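Local coordinates for beta-lactamase (Escherichia coli, PDB 6PQ9), which probably hydrolyses beta-lactam antibiotics to substituted beta-amino acids as an extended-spectrum class A beta-lactamase, at residues T258-K263 / S291-L296. The protein carries 1 engineered substitution. Numbering follows the deposited sequence.
With ASP (aspartic acid), chain B.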
loop_
_atom_site.group_PDB
_atom_site.type_symbol
_atom_site.label_atom_id
_atom_site.label_comp_id
_atom_site.label_asym_id
_atom_site.label_seq_id
_atom_site.Cartn_x
_atom_site.Cartn_y
_atom_site.Cartn_z
ATOM N N THR A 258 -13.384 6.807 5.098
ATOM C CA THR A 258 -14.535 7.700 5.019
ATOM C C THR A 258 -15.069 7.956 6.424
ATOM O O THR A 258 -15.402 7.012 7.151
ATOM C CB THR A 258 -15.635 7.120 4.130
ATOM O OG1 THR A 258 -15.061 6.631 2.906
ATOM C CG2 THR A 258 -16.694 8.199 3.813
ATOM N N LEU A 259 -15.144 9.228 6.800
ATOM C CA LEU A 259 -15.654 9.607 8.106
ATOM C C LEU A 259 -17.177 9.568 8.106
ATOM O O LEU A 259 -17.804 9.544 7.041
ATOM C CB LEU A 259 -15.158 10.999 8.474
ATOM C CG LEU A 259 -13.660 11.146 8.759
ATOM C CD1 LEU A 259 -13.186 12.542 8.338
ATOM C CD2 LEU A 259 -13.348 10.878 10.245
ATOM N N PRO A 260 -17.800 9.560 9.293
ATOM C CA PRO A 260 -19.273 9.508 9.335
ATOM C C PRO A 260 -19.956 10.611 8.540
ATOM O O PRO A 260 -21.011 10.365 7.937
ATOM C CB PRO A 260 -19.576 9.607 10.834
ATOM C CG PRO A 260 -18.357 9.058 11.510
ATOM C CD PRO A 260 -17.201 9.432 10.641
ATOM N N ASN A 261 -19.378 11.818 8.510
ATOM C CA ASN A 261 -19.969 12.951 7.798
ATOM C C ASN A 261 -19.750 12.895 6.290
ATOM O O ASN A 261 -20.106 13.855 5.593
ATOM C CB ASN A 261 -19.398 14.266 8.331
ATOM C CG ASN A 261 -17.904 14.398 8.067
ATOM O OD1 ASN A 261 -17.276 13.495 7.514
ATOM N ND2 ASN A 261 -17.328 15.526 8.463
ATOM N N GLY A 262 -19.152 11.826 5.769
ATOM C CA GLY A 262 -18.924 11.712 4.349
ATOM C C GLY A 262 -17.585 12.226 3.858
ATOM O O GLY A 262 -17.247 12.000 2.690
ATOM N N LYS A 263 -16.810 12.906 4.704
ATOM C CA LYS A 263 -15.476 13.347 4.323
ATOM C C LYS A 263 -14.472 12.194 4.468
ATOM O O LYS A 263 -14.805 11.100 4.933
ATOM C CB LYS A 263 -15.076 14.564 5.150
ATOM C CG LYS A 263 -15.699 15.843 4.640
ATOM C CD LYS A 263 -15.538 16.969 5.635
ATOM C CE LYS A 263 -16.325 18.196 5.212
ATOM N NZ LYS A 263 -16.211 19.252 6.253
ATOM N N SER A 291 -7.453 6.015 17.076
ATOM C CA SER A 291 -7.219 7.301 17.735
ATOM C C SER A 291 -7.419 8.462 16.770
ATOM O O SER A 291 -8.033 9.478 17.120
ATOM C CB SER A 291 -5.808 7.352 18.316
ATOM O OG SER A 291 -5.649 6.395 19.341
ATOM N N VAL A 292 -6.867 8.342 15.558
ATOM C CA VAL A 292 -7.033 9.391 14.558
ATOM C C VAL A 292 -8.501 9.520 14.168
ATOM O O VAL A 292 -9.029 10.630 14.016
ATOM C CB VAL A 292 -6.141 9.105 13.338
ATOM C CG1 VAL A 292 -6.481 10.042 12.185
ATOM C CG2 VAL A 292 -4.647 9.187 13.725
ATOM N N TRP A 293 -9.186 8.385 14.026
ATOM C CA TRP A 293 -10.612 8.389 13.722
ATOM C C TRP A 293 -11.401 9.113 14.812
ATOM O O TRP A 293 -12.222 9.993 14.525
ATOM C CB TRP A 293 -11.079 6.940 13.550
ATOM C CG TRP A 293 -12.550 6.723 13.525
ATOM C CD1 TRP A 293 -13.377 6.571 14.597
ATOM C CD2 TRP A 293 -13.375 6.600 12.357
ATOM N NE1 TRP A 293 -14.675 6.372 14.169
ATOM C CE2 TRP A 293 -14.695 6.384 12.798
ATOM C CE3 TRP A 293 -13.121 6.654 10.981
ATOM C CZ2 TRP A 293 -15.762 6.225 11.910
ATOM C CZ3 TRP A 293 -14.176 6.491 10.103
ATOM C CH2 TRP A 293 -15.480 6.286 10.569
ATOM N N ASP A 294 -11.139 8.761 16.077
ATOM C CA ASP A 294 -11.837 9.364 17.207
ATOM C C ASP A 294 -11.651 10.874 17.236
ATOM O O ASP A 294 -12.613 11.628 17.414
ATOM C CB ASP A 294 -11.324 8.756 18.508
ATOM C CG ASP A 294 -11.885 7.391 18.771
ATOM O OD1 ASP A 294 -12.759 6.945 17.996
ATOM O OD2 ASP A 294 -11.452 6.766 19.766
ATOM N N TYR A 295 -10.408 11.332 17.077
ATOM C CA TYR A 295 -10.135 12.763 17.105
ATOM C C TYR A 295 -10.905 13.499 16.009
ATOM O O TYR A 295 -11.497 14.555 16.258
ATOM C CB TYR A 295 -8.630 13.009 16.975
ATOM C CG TYR A 295 -8.273 14.464 16.790
ATOM C CD1 TYR A 295 -8.201 15.334 17.880
ATOM C CD2 TYR A 295 -8.022 14.977 15.530
ATOM C CE1 TYR A 295 -7.879 16.673 17.706
ATOM C CE2 TYR A 295 -7.706 16.308 15.350
ATOM C CZ TYR A 295 -7.635 17.155 16.436
ATOM O OH TYR A 295 -7.309 18.482 16.227
ATOM N N LEU A 296 -10.904 12.960 14.783
ATOM C CA LEU A 296 -11.546 13.653 13.666
ATOM C C LEU A 296 -13.069 13.552 13.722
ATOM O O LEU A 296 -13.769 14.446 13.229
ATOM C CB LEU A 296 -11.031 13.106 12.337
ATOM C CG LEU A 296 -9.534 13.264 12.028
ATOM C CD1 LEU A 296 -9.139 12.498 10.750
ATOM C CD2 LEU A 296 -9.140 14.725 11.913
HETATM N N ASP B . -14.651 17.297 14.230
HETATM C CA ASP B . -14.134 18.522 13.629
HETATM C C ASP B . -13.453 18.244 12.279
HETATM O O ASP B . -13.496 19.067 11.355
HETATM C CB ASP B . -13.155 19.212 14.591
HETATM C CG ASP B . -11.842 18.440 14.757
HETATM O OD1 ASP B . -11.783 17.527 15.613
HETATM O OD2 ASP B . -10.864 18.754 14.034
#
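The carbonyl oxygen Thr258 O meets the indole of Trp293 at its edge, near the ring plane, with Trp293 CZ3 3.2 Å away, consistent with a weak electrostatic attraction to the slightly positive C-H rim. No hydrogen bond crosses between 258-263 and 291-296; the other contacts across the pair are apolar. CG of Trp293 stands anti to the backbone N (chi1 167°), which carries the six-membered ring out from the helix to the hairpin turn. There Pro260 CD approaches Trp293 CH2 obliquely at 3.6 Å, coming from the opposite direction, and CG of the same proline lies beside CZ2. Leu259 supplies the face contact: its CD2 sits 4.2 Å above the indole plane, displaced toward the rim. The same methyl reaches Leu296 CB at 3.8 Å, the two leucine side chains crossing at about a right angle, so one branch bridges two residues a helical step of three apart.

The turn holds its own shape. Leu259 to Gly262 forms a type I beta turn, closed by Gly262 N to Leu259 O, and Asn261 OD1 accepts from Lys263 N at 2.9 Å in an Asx turn. This hydrogen bond is nearly straight (163°), with the donor above the carbonyl plane (48° out of it). Beyond the turn, near the helix end, the free aspartic acid donates its N to Leu296 O at 3.1 Å, while its OD1 lies over one face of the Tyr295 ring.

In the fold, this surface contact joins the turn of hairpin 248-258/264-274 to the C-terminal end of helix 278-297. Phe265 touches Leu259, Val292 and Leu296; loop residues Leu227, Pro228 and Thr231 pack on Trp293. Through Leu28, helix 25-37 borders Ser291 and Tyr295, the terminal helices lying together on the five-stranded antiparallel sheet as in the class A beta-lactamase fold.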